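Side-chain contacts in putative ABC transporter subunit, substrate-binding component (Rhodopseudomonas palustris, PDB 4EVQ), which binds 4-hydroxybenzoate and probably hands such lignin-derived benzoate derivatives to an ABC transporter for uptake: residues Asp144-Ala149 with Ser169-Ser174; Val193-Ala198 with Ile223-Ala228; Ala200-Leu205 with Ala229-Pro234. One frame throughout, in Å; residues are numbered along the deposited sequence.

Contact 1 (Asp144-Ala149 with Ser169-Ser174); sequences DAMIKA and SGFKKS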
ATOM      1  N   ASP A 144       6.809 -16.689   2.875  1.00 11.23           N
ATOM      2  CA  ASP A 144       6.593 -17.971   2.210  1.00 12.52           C
ATOM      3  C   ASP A 144       7.439 -18.074   0.940  1.00 12.70           C
ATOM      4  O   ASP A 144       7.978 -19.134   0.632  1.00 12.98           O
ATOM      5  CB  ASP A 144       5.099 -18.116   1.884  1.00 14.29           C
ATOM      6  CG  ASP A 144       4.694 -19.555   1.585  1.00 18.77           C
ATOM      7  OD1 ASP A 144       5.138 -20.498   2.265  1.00 18.84           O
ATOM      8  OD2 ASP A 144       3.969 -19.710   0.613  1.00 22.54           O
ATOM      9  N   ALA A 145       7.572 -16.983   0.180  1.00 12.05           N
ATOM     10  CA  ALA A 145       8.408 -16.997  -1.007  1.00 12.42           C
ATOM     11  C   ALA A 145       9.877 -17.237  -0.655  1.00 12.53           C
ATOM     12  O   ALA A 145      10.614 -17.924  -1.369  1.00 12.70           O
ATOM     13  CB  ALA A 145       8.259 -15.665  -1.733  1.00 12.99           C
HETATM   14  N   MSE A 146      10.307 -16.710   0.481  1.00 11.88           N
HETATM   15  CA  MSE A 146      11.682 -16.889   0.916  1.00 11.03           C
HETATM   16  C   MSE A 146      11.926 -18.352   1.304  1.00 13.33           C
HETATM   17  O   MSE A 146      12.999 -18.900   1.012  1.00 14.19           O
HETATM   18  CB  MSE A 146      12.008 -15.900   2.043  1.00 12.26           C
HETATM   19  CG  MSE A 146      12.023 -14.489   1.508  1.00 12.45           C
HETATM   20 SE   MSE A 146      11.913 -13.079   2.825  0.62 14.14          SE
HETATM   21  CE  MSE A 146      13.712 -13.283   3.496  1.00 13.63           C
ATOM     22  N   ILE A 147      10.975 -18.965   1.993  1.00 14.01           N
ATOM     23  CA  ILE A 147      11.110 -20.401   2.307  1.00 15.43           C
ATOM     24  C   ILE A 147      11.164 -21.175   1.003  1.00 17.32           C
ATOM     25  O   ILE A 147      12.006 -22.087   0.862  1.00 19.80           O
ATOM     26  CB  ILE A 147       9.961 -20.833   3.204  1.00 15.95           C
ATOM     27  CG1 ILE A 147      10.079 -20.220   4.622  1.00 15.52           C
ATOM     28  CG2 ILE A 147       9.893 -22.392   3.266  1.00 16.80           C
ATOM     29  CD1 ILE A 147      11.306 -20.631   5.427  1.00 15.96           C
ATOM     30  N   LYS A 148      10.296 -20.854   0.058  1.00 17.74           N
ATOM     31  CA  LYS A 148      10.267 -21.594  -1.211  1.00 18.15           C
ATOM     32  C   LYS A 148      11.599 -21.452  -1.942  1.00 18.62           C
ATOM     33  O   LYS A 148      12.051 -22.396  -2.639  1.00 21.94           O
ATOM     34  CB  LYS A 148       9.080 -21.092  -2.040  1.00 18.76           C
ATOM     35  CG  LYS A 148       8.810 -21.781  -3.362  1.00 20.02           C
ATOM     36  CD  LYS A 148       7.589 -21.196  -4.082  1.00 21.83           C
ATOM     37  CE  LYS A 148       7.346 -21.943  -5.401  1.00 24.38           C
ATOM     38  NZ  LYS A 148       6.243 -21.373  -6.204  1.00 26.46           N
ATOM     39  N   ALA A 149      12.282 -20.323  -1.741  1.00 19.12           N
ATOM     40  CA  ALA A 149      13.592 -20.069  -2.333  1.00 21.01           C
ATOM     41  C   ALA A 149      14.736 -20.799  -1.602  1.00 21.94           C
ATOM     42  O   ALA A 149      15.876 -20.695  -2.017  1.00 24.10           O
ATOM     43  CB  ALA A 149      13.899 -18.548  -2.397  1.00 21.35           C
ATOM     44  N   SER A 169       5.840  -9.209  11.568  1.00  9.83           N
ATOM     45  CA  SER A 169       5.101 -10.293  12.243  1.00  9.21           C
ATOM     46  C   SER A 169       4.568 -11.323  11.252  1.00  9.81           C
ATOM     47  O   SER A 169       4.721 -12.513  11.454  1.00 10.95           O
ATOM     48  CB  SER A 169       3.988  -9.694  13.075  1.00 11.42           C
ATOM     49  OG  SER A 169       3.250 -10.692  13.745  1.00 14.52           O
ATOM     50  N   GLY A 170       3.999 -10.869  10.144  1.00  9.38           N
ATOM     51  CA  GLY A 170       3.503 -11.791   9.130  1.00 10.63           C
ATOM     52  C   GLY A 170       4.617 -12.595   8.506  1.00  9.39           C
ATOM     53  O   GLY A 170       4.506 -13.808   8.305  1.00 10.71           O
ATOM     54  N   PHE A 171       5.707 -11.933   8.162  1.00  9.48           N
ATOM     55  CA  PHE A 171       6.857 -12.610   7.635  1.00  9.51           C
ATOM     56  C   PHE A 171       7.331 -13.701   8.606  1.00  9.67           C
ATOM     57  O   PHE A 171       7.635 -14.821   8.206  1.00 10.43           O
ATOM     58  CB  PHE A 171       7.985 -11.583   7.389  1.00  8.88           C
ATOM     59  CG  PHE A 171       9.360 -12.213   7.357  1.00  8.76           C
ATOM     60  CD1 PHE A 171       9.814 -12.863   6.238  1.00  9.62           C
ATOM     61  CD2 PHE A 171      10.145 -12.201   8.484  1.00 10.45           C
ATOM     62  CE1 PHE A 171      11.026 -13.571   6.272  1.00 11.86           C
ATOM     63  CE2 PHE A 171      11.366 -12.864   8.499  1.00 11.32           C
ATOM     64  CZ  PHE A 171      11.786 -13.548   7.370  1.00 11.69           C
ATOM     65  N   LYS A 172       7.439 -13.366   9.874  1.00 10.21           N
ATOM     66  CA  LYS A 172       8.009 -14.297  10.852  1.00 11.42           C
ATOM     67  C   LYS A 172       7.095 -15.513  10.953  1.00 12.26           C
ATOM     68  O   LYS A 172       7.581 -16.634  11.079  1.00 13.59           O
ATOM     69  CB  LYS A 172       8.184 -13.663  12.227  1.00 13.07           C
ATOM     70  CG  LYS A 172       9.296 -12.658  12.295  1.00 15.04           C
ATOM     71  CD  LYS A 172       9.320 -11.901  13.615  1.00 18.78           C
ATOM     72  CE  LYS A 172       9.663 -12.761  14.714  1.00 21.24           C
ATOM     73  NZ  LYS A 172       9.647 -11.889  15.966  1.00 22.98           N
ATOM     74  N   LYS A 173       5.791 -15.310  10.918  1.00 11.83           N
ATOM     75  CA  LYS A 173       4.882 -16.441  10.987  1.00 13.67           C
ATOM     76  C   LYS A 173       5.080 -17.399   9.858  1.00 13.51           C
ATOM     77  O   LYS A 173       5.147 -18.606  10.095  1.00 14.52           O
ATOM     78  CB  LYS A 173       3.445 -15.969  11.061  1.00 14.60           C
ATOM     79  CG  LYS A 173       3.134 -15.308  12.380  1.00 17.24           C
ATOM     80  CD  LYS A 173       1.745 -14.717  12.398  1.00 19.92           C
ATOM     81  CE  LYS A 173       1.582 -13.828  13.622  1.00 23.56           C
ATOM     82  NZ  LYS A 173       0.401 -12.935  13.503  1.00 25.88           N
ATOM     83  N   SER A 174       5.184 -16.947   8.632  0.57 13.17           N
ATOM     84  CA  SER A 174       5.330 -17.887   7.529  0.57 12.69           C
ATOM     85  C   SER A 174       6.738 -18.406   7.373  0.57 13.21           C
ATOM     86  O   SER A 174       6.934 -19.549   6.890  0.57 12.88           O
ATOM     87  CB  SER A 174       4.827 -17.285   6.210  0.57 13.70           C
ATOM     88  OG  SER A 174       5.652 -16.203   5.845  0.57 13.54           O
TER
HETATM   89  O   HOH W   1       5.550 -20.959   5.064  1.00 26.63           O
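The selenium of selenomethionine M146 comes up to the ring of F171, its closest approach being 3.6 Å from SE to CE1. From the centroid of that ring SE lies 4.7 Å away, and the line to it is tilted 66° from the ring normal, an oblique Met-aromatic contact that is neither plainly over the face nor plainly at the rim. Two torsions bring the groups together. The F171 ring leaves its helix with CG anti to the backbone N, and the M146 chain, extended as far as SE, then bends at chi3 (73°), which lays methyl CE within 3.9 Å of CE1 of the same ring. The two side chains cross at about a right angle.

Nearer the surface the chemistry turns polar. A water donates both of its protons, one to OD1 of D144 at 2.9 Å and the other to the backbone O of S174 at 2.7 Å, and so ties the two helices together through solvent. The hydroxyl of S174 takes no such part: OG is 3.2 Å from the N of D144, but the angle is too poor for a bond, and in the conformer described it is satisfied by the carbonyl of R140. I147 adds CG1, 3.9 Å from the O of S174.

Helices 135-148 and 162-177 run in the same general direction, their segment axes 9.5 Å apart at closest and crossing at -36°. Helix 162-177 is the link of a beta-alpha-beta crossover between parallel strands 153-159 and 181-188. F171 stacks on Y211 and rests on A154 and T156, while M146 reaches C209, Y211 and W236, placing both helices against the sheet formed by strands 153-159, 209-213 and 235-238.

Contact 2 (Val193-Ala198 with Ile223-Ala228); sequences VEFQSA and IKDYAA. With SO4 (sulfate ion), chain F.
D225 meets the F195 ring at its rim: OD2 lies in the ring plane, 3.6 Å from CD2, where the ring hydrogens carry a slight positive charge that would suit a carboxylate. The two side chains cross at about a right angle, and the planes of ring and carboxylate are 66° apart. One face of the ring is covered by its own chain, which folds back so that C of V193 sits over the ring centre, 3.8 Å above the plane; chi1 of F195 (-61°), with CG beside the backbone N, turns the ring back under that peptide. A water completes the join, accepting from the N of F195 at 2.8 Å and donating to OD2 of D225 at 2.7 Å.

F195 immediately precedes helix 196-205, which leads to strand 209-213, and helix 217-228 leads on from there to strand 235-238. The contact thus joins the lead-in to helix 196-205 to the next helix, 217-228, in the alternating alpha/beta lobe of a leucine-binding-protein-type fold. K221 forms a salt bridge with OD2 of D225 and also bonds the O of V193, so the carboxylate is held by more than the water. F214 and F222 meet the F195 ring edge-to-face. In the conformer described, NZ of K224 donates to sulfate O4 at 3.1 Å, an ion probably from the crystallisation liquor.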
ATOM      1  N   VAL A 193      16.985   7.462   9.044  1.00  9.42           N
ATOM      2  CA  VAL A 193      17.652   6.793   7.945  1.00 10.70           C
ATOM      3  C   VAL A 193      19.145   6.571   8.208  1.00 10.22           C
ATOM      4  O   VAL A 193      19.941   6.428   7.287  1.00 11.98           O
ATOM      5  CB  VAL A 193      17.428   7.488   6.636  1.00 12.01           C
ATOM      6  CG1 VAL A 193      15.947   7.541   6.310  1.00 13.23           C
ATOM      7  CG2 VAL A 193      17.947   8.940   6.655  1.00 13.34           C
ATOM      8  N   GLU A 194      19.488   6.450   9.473  1.00 10.92           N
ATOM      9  CA  GLU A 194      20.862   6.050   9.835  1.00 12.17           C
ATOM     10  C   GLU A 194      20.865   4.553   9.968  1.00 11.20           C
ATOM     11  O   GLU A 194      20.350   4.002  10.943  1.00 12.42           O
ATOM     12  CB  GLU A 194      21.313   6.701  11.139  1.00 15.78           C
ATOM     13  CG  GLU A 194      21.497   8.171  11.047  1.00 19.06           C
ATOM     14  CD  GLU A 194      22.523   8.552   9.991  1.00 24.13           C
ATOM     15  OE1 GLU A 194      23.518   7.834   9.805  1.00 23.96           O
ATOM     16  OE2 GLU A 194      22.293   9.588   9.335  1.00 28.96           O
ATOM     17  N   PHE A 195      21.418   3.907   8.951  1.00  8.94           N
ATOM     18  CA  PHE A 195      21.335   2.475   8.835  1.00  8.13           C
ATOM     19  C   PHE A 195      22.635   1.714   9.052  1.00  9.33           C
ATOM     20  O   PHE A 195      22.641   0.470   9.108  1.00  9.61           O
ATOM     21  CB  PHE A 195      20.837   2.120   7.432  1.00  8.91           C
ATOM     22  CG  PHE A 195      19.452   2.650   7.091  1.00  8.67           C
ATOM     23  CD1 PHE A 195      18.360   2.364   7.873  1.00  8.50           C
ATOM     24  CD2 PHE A 195      19.265   3.418   5.976  1.00  8.79           C
ATOM     25  CE1 PHE A 195      17.072   2.815   7.516  1.00 10.48           C
ATOM     26  CE2 PHE A 195      17.997   3.878   5.611  1.00  9.74           C
ATOM     27  CZ  PHE A 195      16.918   3.557   6.383  1.00 10.22           C
ATOM     28  N   GLN A 196      23.756   2.415   9.128  0.55 10.08           N
ATOM     29  CA  GLN A 196      25.038   1.697   9.126  0.55 10.37           C
ATOM     30  C   GLN A 196      25.202   0.759  10.312  0.55  9.59           C
ATOM     31  O   GLN A 196      25.720  -0.340  10.159  0.55 10.05           O
ATOM     32  CB  GLN A 196      26.199   2.687   9.055  0.55 13.32           C
ATOM     33  CG  GLN A 196      26.369   3.340   7.696  0.55 17.45           C
ATOM     34  CD  GLN A 196      27.630   4.166   7.631  0.55 22.26           C
ATOM     35  OE1 GLN A 196      28.491   4.064   8.517  0.55 25.03           O
ATOM     36  NE2 GLN A 196      27.761   4.982   6.584  0.55 24.98           N
ATOM     37  N   SER A 197      24.784   1.166  11.497  1.00  9.69           N
ATOM     38  CA  SER A 197      24.939   0.276  12.625  1.00  9.84           C
ATOM     39  C   SER A 197      24.068  -0.988  12.480  1.00  8.91           C
ATOM     40  O   SER A 197      24.472  -2.063  12.906  1.00 10.27           O
ATOM     41  CB  SER A 197      24.736   1.000  13.951  1.00 11.52           C
ATOM     42  OG  SER A 197      23.427   1.507  14.053  1.00 12.31           O
ATOM     43  N   ALA A 198      22.871  -0.853  11.903  1.00  9.07           N
ATOM     44  CA  ALA A 198      22.071  -2.028  11.645  1.00  8.78           C
ATOM     45  C   ALA A 198      22.734  -2.960  10.646  1.00  9.95           C
ATOM     46  O   ALA A 198      22.682  -4.162  10.797  1.00 10.56           O
ATOM     47  CB  ALA A 198      20.685  -1.615  11.131  1.00 11.12           C
ATOM     48  N   ILE A 223      18.662   0.988   0.409  1.00  8.32           N
ATOM     49  CA  ILE A 223      19.183   0.183  -0.697  1.00  9.48           C
ATOM     50  C   ILE A 223      20.621   0.571  -0.998  1.00  8.74           C
ATOM     51  O   ILE A 223      21.478  -0.290  -1.165  1.00 10.33           O
ATOM     52  CB  ILE A 223      18.282   0.356  -1.947  1.00  9.45           C
ATOM     53  CG1 ILE A 223      16.945  -0.355  -1.718  1.00  9.80           C
ATOM     54  CG2 ILE A 223      18.979  -0.113  -3.227  1.00  9.45           C
ATOM     55  CD1 ILE A 223      15.937   0.010  -2.734  1.00 12.02           C
ATOM     56  N   LYS A 224      20.884   1.871  -1.082  0.51  9.42           N
ATOM     57  CA  LYS A 224      22.232   2.380  -1.360  0.51 10.47           C
ATOM     58  C   LYS A 224      23.187   1.955  -0.267  0.51 11.21           C
ATOM     59  O   LYS A 224      24.289   1.416  -0.550  0.51 12.21           O
ATOM     60  CB  LYS A 224      22.179   3.903  -1.490  0.51 12.91           C
ATOM     61  CG  LYS A 224      21.482   4.336  -2.777  0.51 15.10           C
ATOM     62  CD  LYS A 224      21.576   5.821  -3.146  0.51 18.20           C
ATOM     63  CE  LYS A 224      21.177   5.970  -4.663  0.51 20.97           C
ATOM     64  NZ  LYS A 224      21.254   7.320  -5.321  0.51 23.54           N
ATOM     65  N   ASP A 225      22.794   2.142   0.976  1.00 10.97           N
ATOM     66  CA  ASP A 225      23.668   1.842   2.107  1.00 10.35           C
ATOM     67  C   ASP A 225      23.905   0.333   2.184  1.00 10.19           C
ATOM     68  O   ASP A 225      25.029  -0.130   2.468  1.00 12.19           O
ATOM     69  CB  ASP A 225      23.125   2.353   3.424  1.00 11.91           C
ATOM     70  CG  ASP A 225      23.109   3.877   3.522  1.00 14.76           C
ATOM     71  OD1 ASP A 225      23.761   4.536   2.685  1.00 18.04           O
ATOM     72  OD2 ASP A 225      22.436   4.374   4.460  1.00 16.25           O
ATOM     73  N   TYR A 226      22.876  -0.467   1.978  1.00  9.08           N
ATOM     74  CA  TYR A 226      22.984  -1.925   2.043  1.00  8.43           C
ATOM     75  C   TYR A 226      23.999  -2.429   1.003  1.00 10.82           C
ATOM     76  O   TYR A 226      24.857  -3.254   1.310  1.00 11.72           O
ATOM     77  CB  TYR A 226      21.599  -2.531   1.826  1.00  9.06           C
ATOM     78  CG  TYR A 226      21.517  -4.019   2.050  1.00  8.41           C
ATOM     79  CD1 TYR A 226      21.942  -4.920   1.086  1.00  9.06           C
ATOM     80  CD2 TYR A 226      21.028  -4.534   3.232  1.00  9.68           C
ATOM     81  CE1 TYR A 226      21.823  -6.286   1.299  1.00  9.49           C
ATOM     82  CE2 TYR A 226      20.931  -5.893   3.460  1.00 10.57           C
ATOM     83  CZ  TYR A 226      21.346  -6.766   2.474  1.00 10.74           C
ATOM     84  OH  TYR A 226      21.225  -8.120   2.685  1.00 12.43           O
ATOM     85  N   ALA A 227      23.904  -1.943  -0.227  1.00 11.19           N
ATOM     86  CA  ALA A 227      24.815  -2.351  -1.291  1.00 12.31           C
ATOM     87  C   ALA A 227      26.213  -1.909  -0.914  1.00 12.95           C
ATOM     88  O   ALA A 227      27.186  -2.671  -1.112  1.00 14.73           O
ATOM     89  CB  ALA A 227      24.416  -1.756  -2.619  1.00 12.56           C
ATOM     90  N   ALA A 228      26.375  -0.731  -0.354  1.00 13.89           N
ATOM     91  CA  ALA A 228      27.736  -0.243  -0.061  1.00 15.47           C
ATOM     92  C   ALA A 228      28.387  -1.017   1.037  1.00 15.62           C
ATOM     93  O   ALA A 228      29.640  -1.010   1.140  1.00 17.44           O
ATOM     94  CB  ALA A 228      27.693   1.216   0.281  1.00 16.59           C
TER
HETATM   95  S   SO4 F 404      25.144   7.485  -3.448  0.72 36.32           S
HETATM   96  O1  SO4 F 404      26.417   8.190  -3.581  0.72 36.72           O
HETATM   97  O2  SO4 F 404      24.442   7.857  -2.224  0.72 36.07           O
HETATM   98  O3  SO4 F 404      25.381   6.039  -3.375  0.72 37.87           O
HETATM   99  O4  SO4 F 404      24.273   7.721  -4.607  0.72 35.63           O
HETATM  100  O   HOH W   2      23.241   4.833   7.005  1.00 19.30           O

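Contact 3 (Ala200-Leu205 with Ala229-Pro234); sequences AEIASL and ANLGIP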
ATOM      1  N   ALA A 200      26.014  -3.248  10.198  1.00 10.37           N
ATOM      2  CA  ALA A 200      27.118  -3.912  10.894  1.00 10.87           C
ATOM      3  C   ALA A 200      26.604  -5.046  11.761  1.00 10.80           C
ATOM      4  O   ALA A 200      27.202  -6.112  11.828  1.00 12.48           O
ATOM      5  CB  ALA A 200      27.871  -2.902  11.747  1.00 12.30           C
ATOM      6  N   GLU A 201      25.449  -4.854  12.390  1.00 11.23           N
ATOM      7  CA  GLU A 201      24.853  -5.921  13.178  1.00 10.41           C
ATOM      8  C   GLU A 201      24.435  -7.083  12.304  1.00 11.66           C
ATOM      9  O   GLU A 201      24.694  -8.232  12.621  1.00 12.06           O
ATOM     10  CB  GLU A 201      23.662  -5.411  14.019  1.00 11.23           C
ATOM     11  CG  GLU A 201      23.176  -6.457  15.006  1.00 12.29           C
ATOM     12  CD  GLU A 201      22.004  -6.043  15.847  1.00 12.64           C
ATOM     13  OE1 GLU A 201      21.605  -4.864  15.805  1.00 14.63           O
ATOM     14  OE2 GLU A 201      21.503  -6.918  16.599  1.00 14.84           O
ATOM     15  N   ILE A 202      23.784  -6.795  11.185  1.00 11.11           N
ATOM     16  CA  ILE A 202      23.455  -7.833  10.215  1.00 11.71           C
ATOM     17  C   ILE A 202      24.683  -8.633   9.810  1.00 12.14           C
ATOM     18  O   ILE A 202      24.640  -9.855   9.831  1.00 13.10           O
ATOM     19  CB  ILE A 202      22.813  -7.205   8.979  1.00 12.06           C
ATOM     20  CG1 ILE A 202      21.356  -6.822   9.311  1.00 12.98           C
ATOM     21  CG2 ILE A 202      22.816  -8.201   7.776  1.00 13.74           C
ATOM     22  CD1 ILE A 202      20.743  -5.844   8.336  1.00 13.74           C
ATOM     23  N   ALA A 203      25.776  -7.953   9.448  1.00 12.30           N
ATOM     24  CA  ALA A 203      26.993  -8.706   9.081  1.00 12.73           C
ATOM     25  C   ALA A 203      27.415  -9.659  10.199  1.00 13.83           C
ATOM     26  O   ALA A 203      27.764 -10.824   9.964  1.00 15.66           O
ATOM     27  CB  ALA A 203      28.111  -7.741   8.715  1.00 14.05           C
ATOM     28  N   SER A 204      27.384  -9.174  11.424  1.00 13.38           N
ATOM     29  CA  SER A 204      27.874  -9.961  12.554  1.00 13.45           C
ATOM     30  C   SER A 204      27.022 -11.190  12.787  1.00 13.37           C
ATOM     31  O   SER A 204      27.519 -12.188  13.312  1.00 15.59           O
ATOM     32  CB  SER A 204      27.922  -9.125  13.833  1.00 14.30           C
ATOM     33  OG  SER A 204      26.639  -8.939  14.411  1.00 15.45           O
ATOM     34  N   LEU A 205      25.739 -11.124  12.437  1.00 12.97           N
ATOM     35  CA  LEU A 205      24.806 -12.220  12.682  1.00 12.98           C
ATOM     36  C   LEU A 205      24.847 -13.305  11.613  1.00 13.36           C
ATOM     37  O   LEU A 205      24.266 -14.370  11.802  1.00 13.98           O
ATOM     38  CB  LEU A 205      23.362 -11.672  12.769  1.00 11.86           C
ATOM     39  CG  LEU A 205      23.115 -10.836  14.037  1.00 12.69           C
ATOM     40  CD1 LEU A 205      21.890  -9.949  13.868  1.00 14.93           C
ATOM     41  CD2 LEU A 205      22.954 -11.725  15.281  1.00 14.72           C
ATOM     42  N   ALA A 229      27.630  -1.706   1.862  1.00 15.07           N
ATOM     43  CA  ALA A 229      28.171  -2.546   2.913  1.00 14.72           C
ATOM     44  C   ALA A 229      28.761  -3.857   2.414  1.00 16.00           C
ATOM     45  O   ALA A 229      29.426  -4.564   3.187  1.00 17.23           O
ATOM     46  CB  ALA A 229      27.123  -2.792   3.994  1.00 14.82           C
ATOM     47  N   ASN A 230      28.517  -4.218   1.159  0.52 16.27           N
ATOM     48  CA  ASN A 230      29.180  -5.395   0.580  0.52 17.30           C
ATOM     49  C   ASN A 230      28.983  -6.663   1.424  0.52 16.50           C
ATOM     50  O   ASN A 230      29.950  -7.373   1.768  0.52 17.76           O
ATOM     51  CB  ASN A 230      30.674  -5.107   0.411  0.52 20.05           C
ATOM     52  CG  ASN A 230      30.935  -4.011  -0.593  0.52 22.85           C
ATOM     53  OD1 ASN A 230      30.307  -3.956  -1.649  0.52 23.54           O
ATOM     54  ND2 ASN A 230      31.879  -3.134  -0.277  0.52 24.89           N
ATOM     55  N   LEU A 231      27.726  -6.952   1.745  1.00 15.45           N
ATOM     56  CA  LEU A 231      27.393  -7.944   2.747  1.00 14.43           C
ATOM     57  C   LEU A 231      27.427  -9.367   2.202  1.00 15.25           C
ATOM     58  O   LEU A 231      27.588 -10.307   2.979  1.00 17.03           O
ATOM     59  CB  LEU A 231      25.986  -7.655   3.295  1.00 14.32           C
ATOM     60  CG  LEU A 231      25.864  -6.410   4.150  1.00 15.29           C
ATOM     61  CD1 LEU A 231      24.367  -6.131   4.368  1.00 16.22           C
ATOM     62  CD2 LEU A 231      26.576  -6.564   5.468  1.00 16.50           C
ATOM     63  N   GLY A 232      27.270  -9.526   0.885  1.00 14.54           N
ATOM     64  CA  GLY A 232      27.132 -10.851   0.301  1.00 16.13           C
ATOM     65  C   GLY A 232      25.933 -11.628   0.826  1.00 16.23           C
ATOM     66  O   GLY A 232      25.931 -12.856   0.939  1.00 19.90           O
ATOM     67  N   ILE A 233      24.876 -10.891   1.178  1.00 14.78           N
ATOM     68  CA  ILE A 233      23.648 -11.477   1.717  1.00 13.21           C
ATOM     69  C   ILE A 233      22.437 -10.918   0.914  1.00 13.20           C
ATOM     70  O   ILE A 233      22.319  -9.707   0.738  1.00 13.32           O
ATOM     71  CB  ILE A 233      23.440 -11.086   3.225  1.00 13.43           C
ATOM     72  CG1 ILE A 233      24.570 -11.629   4.087  1.00 14.36           C
ATOM     73  CG2 ILE A 233      22.086 -11.600   3.748  1.00 13.36           C
ATOM     74  CD1 ILE A 233      24.673 -10.917   5.469  1.00 16.82           C
ATOM     75  N   PRO A 234      21.571 -11.778   0.416  1.00 13.03           N
ATOM     76  CA  PRO A 234      20.463 -11.264  -0.414  1.00 13.63           C
ATOM     77  C   PRO A 234      19.421 -10.532   0.402  1.00 10.95           C
ATOM     78  O   PRO A 234      19.021 -10.933   1.475  1.00 11.71           O
ATOM     79  CB  PRO A 234      19.848 -12.508  -1.000  1.00 14.83           C
ATOM     80  CG  PRO A 234      20.219 -13.607  -0.107  1.00 16.01           C
ATOM     81  CD  PRO A 234      21.577 -13.253   0.465  1.00 14.83           C
TER
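L231 sets its two methyls against A203 and I202 on the flank of helix 196-205. CD2 lies against CB of A203 at 3.8 Å, the short alanine side chain letting it come close to the helix, while CD1 reaches toward CG2 of I202 at 4.3 Å. The same I202 methyl is approached by a second bump from the loop, CD1 of I233, at 4.0 Å. CG2 of I202 thus projects toward a notch bounded by one methyl of L231 and the tip of I233. Chi1 of I202 (-76°) accounts for this: it sets CG2 anti to the backbone N. The chains of I202 and I233 cross obliquely, and every approach across the contact is between carbon atoms at van der Waals range.

The loop turns on both sides of L231: N230 (phi 54°) and G232 have positive phi, and the backbone presents L231 and I233 to the helix. On the helix, S204 ties its hydroxyl back to the O of E201 at 2.7 Å.

Helix 196-205 connects strand 181-188 to strand 209-213. The loop 229-234 leads from helix 217-228 into strand 235-238, and P234, just before that strand, already makes backbone hydrogen bonds with V210. Beneath the contact, I202 packs on I186, V155 and V210 of three neighbouring strands, and I233 also rests on V210; P207 touches both isoleucines.

In the fold
All three contacts belong to the lobe built on the seven-stranded sheet, but not to one face of it. Contact 1 touches C209 and Y211, whereas contact 3 rests on V210, the residue between them, which puts the two on opposite faces. Contacts 2 and 3 share helix 196-205, lie 10 Å apart between centres, and are joined where Y226 OH approaches I233 O at 2.7 Å, a probable hydrogen bond. All three are partly buried: M146 and F171, F195, and I202 are the buried members, while D144 and A203 lie exposed at the edges of contacts 1 and 3. Contact 1 has an aromatic and selenium interior with a water bridge outside, contact 2 sets a charged group against a buried ring, and contact 3 is wholly aliphatic.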